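Local coordinates for putative endonuclease/exonuclease/phosphatase family protein (Bacteroides vulgatus ATCC 8482, PDB 3G6S) that probably acts as a nuclease of the endonuclease/exonuclease/phosphatase family, with likely endonuclease and 3'-5' RNA exonuclease activity, at residues A[59-64]-A[84-89]; A[171-176]-A[225-230]. All blocks are in the same frame, centred on the assembly; numbering follows the deposited sequence.

Contact 1 (A[59-64]-A[84-89]); sequences LPEYDG and RKDKYE
Arg84 folds back over the ring of Tyr62 and sends its guanidinium on to Glu61, so that its methylene and its charged end make separate contacts. Its CG is anti to the carbonyl carbon (chi1 -67°), and further bends at chi2 and chi3 bring CD above the phenol. Arg84 CD stands 3.8 Å from the Tyr62 ring centroid and 22° off the ring normal, a CH-pi contact over one face, displaced toward the CZ rim. Beyond it, Arg84 NH2 forms a long salt bridge to Glu61 OE2 at 3.5 Å, with carboxylate and guanidinium planes far from coplanar. The same Arg84 NH2 meets Asp86 OD2 at 3.0 Å. Glu61 OE2 and Asp86 OD1 are 4.4 Å apart, and the shared arginine probably offsets their mutual repulsion. The contact lies at the periphery of the fold: a type I turn from Leu59 to Tyr62 leads from helix 49-58 into edge strand 62-65, while residues 85-87 carry the chain from strand 81-84 of one sheet to strand 88-97 of the other. The backbone of Lys85 joins the two segments: Lys85 N donates to Glu61 O at 3.1 Å, with an N-H...O angle of 157°. Its side chain then runs alongside the first segment, Lys85 CD passing 3.2 Å from Tyr62 O and Lys85 CE 3.4 Å from Asp63 OD2. Lys85 NZ is 4.1 Å from Asp63 OD2, too far for a salt bridge, though the charges probably attract. The Tyr62 hydroxyl bonds to Leu39 O, and its ring also touches Ile34 of helix 27-36. Without the phenol of Tyr62, as with an alanine here, Arg84 CD is likely to lose the face it rests on, the guanidinium to swing more freely from Glu61, and Leu39 O to lack its hydroxyl partner.

Contact 2 (A[171-176]-A[225-230]); sequences GDFNVT and FIFVTP
Gly171 meets Phe225 with a backbone that side-chain-bearing residues can hardly adopt: at a phi of 149° with psi almost fully extended, a CB would collide with the carbonyl oxygen of Thr170. The glycine begins the Gly-Asp-Phe-Asn sequence, a signature of the DNase I-like fold, at the end of strand 167-172, where strand 224-228 runs antiparallel beside it. Two backbone bonds of unequal quality link them. Phe225 N donates to Gly171 O at 3.2 Å, whereas the return bond from Gly171 N to Phe225 O is weak, 3.4 Å and bent. At the last residue of the strand, Asp172 OD1 accepts from Asn174 N at 2.9 Å, an Asx turn; in relatives this aspartate and asparagine belong to the active site, and here Asp172 OD2 bonds to Asn10.

Phe173 points back toward the neighbouring strand and joins Phe225 and Phe227 in an aromatic cluster. With CG anti to its carbonyl carbon (chi1 -58°), its ring presents a face to the edge of Phe227, an offset edge-to-face pair with centroids 5.4 Å apart and planes at 88°. The closest atoms are Phe227 CE2 and Phe173 CZ, at 3.7 Å. Toward Phe225 the ring lies obliquely, Phe173 CD1 coming within 3.6 Å of Phe225 CD2. Helix 180-186 also packs here: Tyr182 meets the Phe225 ring, and Ile185 touches Phe227. At the rim of the Phe225 ring, and in its plane, Val175 O lies 3.3 Å from Phe225 CE2.

Contact 1 closes before contact 2 opens, so the two are in series along the chain; their centres are 24 Å apart, and their nearest atoms, about 13 Å apart, do not touch. Both reach the six-stranded sheet: segment 84-89 enters its outermost strand 88-97, while contact 2 pairs strands 167-172 and 224-228, with strands 117-125 and 131-138 intervening between 88-97 and 167-172. Contact 1 also reaches the seven-stranded sheet through edge strand 62-65. It lies at the surface, its centre about 17 Å from the centre of the chain, whereas contact 2 is buried, its centre about 8 Å from that point, and includes the Gly-Asp-Phe-Asn sequence at the end of strand 167-172.

Contact 1 (A[59-64]-A[84-89])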
ATOM      1  N   LEU A  59      -7.682  14.678   5.909  1.00 32.49           N
ATOM      2  CA  LEU A  59      -6.724  14.197   6.911  1.00 38.81           C
ATOM      3  C   LEU A  59      -5.717  15.315   7.192  1.00 42.56           C
ATOM      4  O   LEU A  59      -4.527  15.193   6.871  1.00 45.67           O
ATOM      5  CB  LEU A  59      -5.995  12.948   6.387  1.00 43.98           C
ATOM      6  CG  LEU A  59      -6.838  11.770   5.864  1.00 39.90           C
ATOM      7  CD1 LEU A  59      -5.923  10.748   5.215  1.00 36.92           C
ATOM      8  CD2 LEU A  59      -7.634  11.143   6.989  1.00 36.49           C
ATOM      9  N   PRO A  60      -6.182  16.415   7.801  1.00 41.48           N
ATOM     10  CA  PRO A  60      -5.299  17.542   8.106  1.00 37.74           C
ATOM     11  C   PRO A  60      -4.078  17.197   8.963  1.00 41.68           C
ATOM     12  O   PRO A  60      -3.038  17.853   8.855  1.00 38.51           O
ATOM     13  CB  PRO A  60      -6.237  18.529   8.788  1.00 29.22           C
ATOM     14  CG  PRO A  60      -7.225  17.647   9.459  1.00 30.18           C
ATOM     15  CD  PRO A  60      -7.519  16.625   8.387  1.00 40.61           C
ATOM     16  N   GLU A  61      -4.202  16.176   9.810  1.00 36.70           N
ATOM     17  CA  GLU A  61      -3.097  15.775  10.680  1.00 30.54           C
ATOM     18  C   GLU A  61      -2.074  14.887   9.994  1.00 29.40           C
ATOM     19  O   GLU A  61      -1.109  14.430  10.618  1.00 26.99           O
ATOM     20  CB  GLU A  61      -3.628  15.055  11.906  1.00 33.16           C
ATOM     21  CG  GLU A  61      -3.763  15.945  13.114  1.00 50.81           C
ATOM     22  CD  GLU A  61      -4.293  15.187  14.309  1.00 66.80           C
ATOM     23  OE1 GLU A  61      -5.474  14.769  14.276  1.00 72.99           O
ATOM     24  OE2 GLU A  61      -3.524  14.995  15.277  1.00 77.06           O
ATOM     25  N   TYR A  62      -2.280  14.664   8.704  1.00 23.34           N
ATOM     26  CA  TYR A  62      -1.396  13.825   7.918  1.00 22.81           C
ATOM     27  C   TYR A  62      -0.741  14.589   6.785  1.00 23.15           C
ATOM     28  O   TYR A  62      -0.901  15.800   6.646  1.00 25.12           O
ATOM     29  CB  TYR A  62      -2.181  12.661   7.317  1.00 21.90           C
ATOM     30  CG  TYR A  62      -2.698  11.655   8.311  1.00 19.49           C
ATOM     31  CD1 TYR A  62      -3.725  11.983   9.193  1.00 10.31           C
ATOM     32  CD2 TYR A  62      -2.168  10.359   8.351  1.00 23.95           C
ATOM     33  CE1 TYR A  62      -4.218  11.050  10.096  1.00 24.39           C
ATOM     34  CE2 TYR A  62      -2.653   9.408   9.244  1.00 24.38           C
ATOM     35  CZ  TYR A  62      -3.681   9.760  10.116  1.00 30.24           C
ATOM     36  OH  TYR A  62      -4.179   8.823  10.993  1.00 31.12           O
ATOM     37  N   ASP A  63      -0.007  13.855   5.962  1.00 29.90           N
ATOM     38  CA  ASP A  63       0.664  14.435   4.817  1.00 30.33           C
ATOM     39  C   ASP A  63       0.839  13.342   3.775  1.00 33.25           C
ATOM     40  O   ASP A  63       1.028  12.179   4.121  1.00 31.82           O
ATOM     41  CB  ASP A  63       2.015  14.999   5.239  1.00 38.77           C
ATOM     42  CG  ASP A  63       2.295  16.342   4.615  1.00 57.93           C
ATOM     43  OD1 ASP A  63       2.439  16.395   3.369  1.00 64.28           O
ATOM     44  OD2 ASP A  63       2.358  17.340   5.372  1.00 53.74           O
ATOM     45  N   GLY A  64       0.769  13.713   2.500  1.00 37.13           N
ATOM     46  CA  GLY A  64       0.904  12.726   1.447  1.00 32.53           C
ATOM     47  C   GLY A  64       2.220  12.774   0.697  1.00 37.79           C
ATOM     48  O   GLY A  64       2.895  13.800   0.677  1.00 34.34           O
ATOM     49  N   ARG A  84       1.406  10.590   9.876  1.00 25.91           N
ATOM     50  CA  ARG A  84       1.160  11.606  10.899  1.00 34.15           C
ATOM     51  C   ARG A  84       2.295  12.640  10.882  1.00 35.23           C
ATOM     52  O   ARG A  84       3.436  12.314  11.202  1.00 33.72           O
ATOM     53  CB  ARG A  84       1.094  10.947  12.278  1.00 31.72           C
ATOM     54  CG  ARG A  84      -0.095  10.038  12.469  1.00 36.95           C
ATOM     55  CD  ARG A  84      -1.375  10.839  12.515  1.00 45.05           C
ATOM     56  NE  ARG A  84      -1.360  11.791  13.614  1.00 49.39           N
ATOM     57  CZ  ARG A  84      -1.316  11.443  14.894  1.00 56.33           C
ATOM     58  NH1 ARG A  84      -1.289  10.158  15.230  1.00 51.49           N
ATOM     59  NH2 ARG A  84      -1.284  12.380  15.834  1.00 59.10           N
ATOM     60  N   LYS A  85       1.978  13.880  10.514  1.00 38.70           N
ATOM     61  CA  LYS A  85       2.968  14.963  10.445  1.00 36.40           C
ATOM     62  C   LYS A  85       3.762  15.117  11.737  1.00 37.55           C
ATOM     63  O   LYS A  85       4.979  15.295  11.711  1.00 38.34           O
ATOM     64  CB  LYS A  85       2.276  16.297  10.151  1.00 38.39           C
ATOM     65  CG  LYS A  85       1.224  16.223   9.066  1.00 48.12           C
ATOM     66  CD  LYS A  85       0.396  17.502   8.964  1.00 38.03           C
ATOM     67  CE  LYS A  85       1.149  18.614   8.255  1.00 47.85           C
ATOM     68  NZ  LYS A  85       0.259  19.765   7.934  1.00 53.66           N
ATOM     69  N   ASP A  86       3.054  15.044  12.862  1.00 37.50           N
ATOM     70  CA  ASP A  86       3.647  15.204  14.182  1.00 38.93           C
ATOM     71  C   ASP A  86       4.385  13.978  14.715  1.00 41.72           C
ATOM     72  O   ASP A  86       5.201  14.096  15.626  1.00 48.14           O
ATOM     73  CB  ASP A  86       2.567  15.641  15.185  1.00 39.49           C
ATOM     74  CG  ASP A  86       1.390  14.675  15.245  1.00 57.81           C
ATOM     75  OD1 ASP A  86       0.671  14.517  14.223  1.00 62.90           O
ATOM     76  OD2 ASP A  86       1.173  14.068  16.323  1.00 58.22           O
ATOM     77  N   LYS A  87       4.111  12.804  14.161  1.00 37.39           N
ATOM     78  CA  LYS A  87       4.782  11.596  14.628  1.00 27.58           C
ATOM     79  C   LYS A  87       6.042  11.226  13.862  1.00 23.97           C
ATOM     80  O   LYS A  87       7.035  10.825  14.464  1.00 22.63           O
ATOM     81  CB  LYS A  87       3.836  10.399  14.581  1.00 29.21           C
ATOM     82  CG  LYS A  87       2.964  10.209  15.797  1.00 30.38           C
ATOM     83  CD  LYS A  87       2.639   8.730  15.906  1.00 37.84           C
ATOM     84  CE  LYS A  87       1.690   8.416  17.034  1.00 40.88           C
ATOM     85  NZ  LYS A  87       1.506   6.941  17.125  1.00 50.44           N
ATOM     86  N   TYR A  88       6.004  11.361  12.541  1.00 20.06           N
ATOM     87  CA  TYR A  88       7.147  10.991  11.714  1.00 24.38           C
ATOM     88  C   TYR A  88       7.675  12.093  10.809  1.00 28.17           C
ATOM     89  O   TYR A  88       6.917  12.920  10.299  1.00 24.94           O
ATOM     90  CB  TYR A  88       6.774   9.792  10.849  1.00 15.43           C
ATOM     91  CG  TYR A  88       6.021   8.737  11.611  1.00 23.28           C
ATOM     92  CD1 TYR A  88       6.691   7.829  12.432  1.00 18.69           C
ATOM     93  CD2 TYR A  88       4.630   8.690  11.567  1.00 22.47           C
ATOM     94  CE1 TYR A  88       5.990   6.906  13.194  1.00 23.70           C
ATOM     95  CE2 TYR A  88       3.918   7.772  12.327  1.00 28.13           C
ATOM     96  CZ  TYR A  88       4.598   6.885  13.139  1.00 23.78           C
ATOM     97  OH  TYR A  88       3.892   5.991  13.913  1.00 28.59           O
ATOM     98  N   GLU A  89       8.989  12.091  10.605  1.00 29.87           N
ATOM     99  CA  GLU A  89       9.626  13.063   9.731  1.00 27.52           C
ATOM    100  C   GLU A  89      10.138  12.319   8.507  1.00 25.39           C
ATOM    101  O   GLU A  89      10.626  11.199   8.616  1.00 34.36           O
ATOM    102  CB  GLU A  89      10.796  13.728  10.438  1.00 40.07           C
ATOM    103  CG  GLU A  89      11.410  14.864   9.649  1.00 51.38           C
ATOM    104  CD  GLU A  89      12.844  15.121  10.060  1.00 72.60           C
ATOM    105  OE1 GLU A  89      13.114  15.173  11.283  1.00 78.57           O
ATOM    106  OE2 GLU A  89      13.703  15.279   9.163  1.00 83.44           O
TER

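Contact 2 (A[171-176]-A[225-230])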
ATOM      1  N   GLY A 171       0.805  -2.626  -0.591  1.00 29.99           N
ATOM      2  CA  GLY A 171       0.286  -2.434  -1.926  1.00 30.13           C
ATOM      3  C   GLY A 171      -0.675  -3.488  -2.406  1.00 29.68           C
ATOM      4  O   GLY A 171      -0.984  -4.452  -1.704  1.00 31.16           O
ATOM      5  N   ASP A 172      -1.161  -3.275  -3.622  1.00 35.30           N
ATOM      6  CA  ASP A 172      -2.071  -4.191  -4.269  1.00 23.59           C
ATOM      7  C   ASP A 172      -1.210  -4.935  -5.270  1.00 28.29           C
ATOM      8  O   ASP A 172      -0.626  -4.334  -6.172  1.00 25.44           O
ATOM      9  CB  ASP A 172      -3.157  -3.428  -5.013  1.00 31.60           C
ATOM     10  CG  ASP A 172      -4.251  -4.333  -5.518  1.00 35.09           C
ATOM     11  OD1 ASP A 172      -3.931  -5.428  -6.039  1.00 26.94           O
ATOM     12  OD2 ASP A 172      -5.431  -3.944  -5.396  1.00 39.99           O
ATOM     13  N   PHE A 173      -1.134  -6.244  -5.120  1.00 23.63           N
ATOM     14  CA  PHE A 173      -0.326  -7.024  -6.024  1.00 29.59           C
ATOM     15  C   PHE A 173      -1.105  -7.757  -7.112  1.00 35.99           C
ATOM     16  O   PHE A 173      -0.509  -8.387  -7.989  1.00 40.13           O
ATOM     17  CB  PHE A 173       0.518  -8.000  -5.213  1.00 27.42           C
ATOM     18  CG  PHE A 173       1.399  -7.326  -4.208  1.00 32.86           C
ATOM     19  CD1 PHE A 173       0.856  -6.789  -3.037  1.00 34.18           C
ATOM     20  CD2 PHE A 173       2.764  -7.166  -4.461  1.00 30.18           C
ATOM     21  CE1 PHE A 173       1.658  -6.098  -2.129  1.00 35.41           C
ATOM     22  CE2 PHE A 173       3.582  -6.476  -3.563  1.00 27.99           C
ATOM     23  CZ  PHE A 173       3.027  -5.935  -2.388  1.00 38.43           C
ATOM     24  N   ASN A 174      -2.430  -7.677  -7.056  1.00 30.02           N
ATOM     25  CA  ASN A 174      -3.274  -8.332  -8.043  1.00 30.26           C
ATOM     26  C   ASN A 174      -3.041  -9.827  -8.164  1.00 32.73           C
ATOM     27  O   ASN A 174      -3.174 -10.395  -9.245  1.00 35.06           O
ATOM     28  CB  ASN A 174      -3.096  -7.702  -9.424  1.00 30.18           C
ATOM     29  CG  ASN A 174      -3.835  -6.403  -9.566  1.00 32.02           C
ATOM     30  OD1 ASN A 174      -5.030  -6.313  -9.259  1.00 36.88           O
ATOM     31  ND2 ASN A 174      -3.140  -5.386 -10.055  1.00 39.61           N
ATOM     32  N   VAL A 175      -2.660 -10.465  -7.068  1.00 41.50           N
ATOM     33  CA  VAL A 175      -2.448 -11.911  -7.075  1.00 35.63           C
ATOM     34  C   VAL A 175      -2.638 -12.438  -5.667  1.00 29.93           C
ATOM     35  O   VAL A 175      -2.699 -11.672  -4.704  1.00 29.91           O
ATOM     36  CB  VAL A 175      -1.029 -12.297  -7.582  1.00 34.74           C
ATOM     37  CG1 VAL A 175      -0.950 -12.107  -9.087  1.00 30.58           C
ATOM     38  CG2 VAL A 175       0.032 -11.454  -6.887  1.00 29.20           C
ATOM     39  N   THR A 176      -2.767 -13.746  -5.537  1.00 24.51           N
ATOM     40  CA  THR A 176      -2.932 -14.293  -4.213  1.00 30.29           C
ATOM     41  C   THR A 176      -1.579 -14.814  -3.764  1.00 37.72           C
ATOM     42  O   THR A 176      -0.564 -14.596  -4.432  1.00 32.78           O
ATOM     43  CB  THR A 176      -3.955 -15.443  -4.193  1.00 28.45           C
ATOM     44  OG1 THR A 176      -3.513 -16.503  -5.055  1.00 25.02           O
ATOM     45  CG2 THR A 176      -5.312 -14.940  -4.644  1.00 13.84           C
ATOM     46  N   PHE A 225      -1.331  -6.998   0.253  1.00 20.39           N
ATOM     47  CA  PHE A 225      -0.445  -7.501   1.300  1.00 21.79           C
ATOM     48  C   PHE A 225       0.422  -6.460   1.986  1.00 25.23           C
ATOM     49  O   PHE A 225       0.654  -5.362   1.472  1.00 22.43           O
ATOM     50  CB  PHE A 225       0.502  -8.569   0.734  1.00 15.14           C
ATOM     51  CG  PHE A 225      -0.188  -9.696   0.032  1.00 18.80           C
ATOM     52  CD1 PHE A 225      -0.395 -10.916   0.677  1.00 22.32           C
ATOM     53  CD2 PHE A 225      -0.624  -9.540  -1.287  1.00 18.03           C
ATOM     54  CE1 PHE A 225      -1.027 -11.974   0.019  1.00 21.74           C
ATOM     55  CE2 PHE A 225      -1.257 -10.583  -1.960  1.00 23.02           C
ATOM     56  CZ  PHE A 225      -1.461 -11.807  -1.310  1.00 18.82           C
ATOM     57  N   ILE A 226       0.898  -6.844   3.163  1.00 17.80           N
ATOM     58  CA  ILE A 226       1.811  -6.035   3.941  1.00 19.78           C
ATOM     59  C   ILE A 226       3.032  -6.924   4.196  1.00 25.25           C
ATOM     60  O   ILE A 226       2.934  -7.960   4.865  1.00 23.64           O
ATOM     61  CB  ILE A 226       1.211  -5.603   5.293  1.00 17.37           C
ATOM     62  CG1 ILE A 226       0.013  -4.689   5.054  1.00 20.79           C
ATOM     63  CG2 ILE A 226       2.271  -4.870   6.125  1.00 15.47           C
ATOM     64  CD1 ILE A 226      -0.644  -4.159   6.332  1.00 14.06           C
ATOM     65  N   PHE A 227       4.177  -6.541   3.645  1.00 14.50           N
ATOM     66  CA  PHE A 227       5.393  -7.326   3.834  1.00 16.41           C
ATOM     67  C   PHE A 227       6.364  -6.574   4.726  1.00 11.36           C
ATOM     68  O   PHE A 227       6.506  -5.357   4.612  1.00 13.96           O
ATOM     69  CB  PHE A 227       6.050  -7.613   2.482  1.00 16.12           C
ATOM     70  CG  PHE A 227       5.251  -8.532   1.606  1.00 21.30           C
ATOM     71  CD1 PHE A 227       5.159  -9.890   1.906  1.00 12.17           C
ATOM     72  CD2 PHE A 227       4.578  -8.036   0.489  1.00  9.78           C
ATOM     73  CE1 PHE A 227       4.407 -10.740   1.112  1.00 16.63           C
ATOM     74  CE2 PHE A 227       3.823  -8.872  -0.315  1.00 13.37           C
ATOM     75  CZ  PHE A 227       3.735 -10.235  -0.003  1.00 23.55           C
ATOM     76  N   VAL A 228       7.033  -7.298   5.615  1.00 13.10           N
ATOM     77  CA  VAL A 228       7.987  -6.668   6.525  1.00 18.83           C
ATOM     78  C   VAL A 228       9.298  -7.429   6.667  1.00 19.45           C
ATOM     79  O   VAL A 228       9.328  -8.651   6.553  1.00 21.59           O
ATOM     80  CB  VAL A 228       7.400  -6.510   7.944  1.00 19.86           C
ATOM     81  CG1 VAL A 228       6.095  -5.720   7.891  1.00 24.15           C
ATOM     82  CG2 VAL A 228       7.190  -7.880   8.573  1.00 20.45           C
ATOM     83  N   THR A 229      10.379  -6.703   6.931  1.00 19.40           N
ATOM     84  CA  THR A 229      11.679  -7.331   7.111  1.00 18.50           C
ATOM     85  C   THR A 229      11.660  -8.159   8.403  1.00 23.33           C
ATOM     86  O   THR A 229      10.926  -7.838   9.339  1.00 25.56           O
ATOM     87  CB  THR A 229      12.788  -6.271   7.106  1.00 20.96           C
ATOM     88  OG1 THR A 229      12.377  -5.127   7.865  1.00 22.13           O
ATOM     89  CG2 THR A 229      13.073  -5.836   5.668  1.00 13.94           C
ATOM     90  N   PRO A 230      12.465  -9.236   8.468  1.00 21.53           N
ATOM     91  CA  PRO A 230      12.525 -10.128   9.638  1.00 25.47           C
ATOM     92  C   PRO A 230      12.639  -9.540  11.050  1.00 24.39           C
ATOM     93  O   PRO A 230      12.252 -10.191  12.021  1.00 29.95           O
ATOM     94  CB  PRO A 230      13.671 -11.083   9.289  1.00 17.47           C
ATOM     95  CG  PRO A 230      14.559 -10.255   8.430  1.00 21.81           C
ATOM     96  CD  PRO A 230      13.598  -9.490   7.556  1.00 23.33           C
TER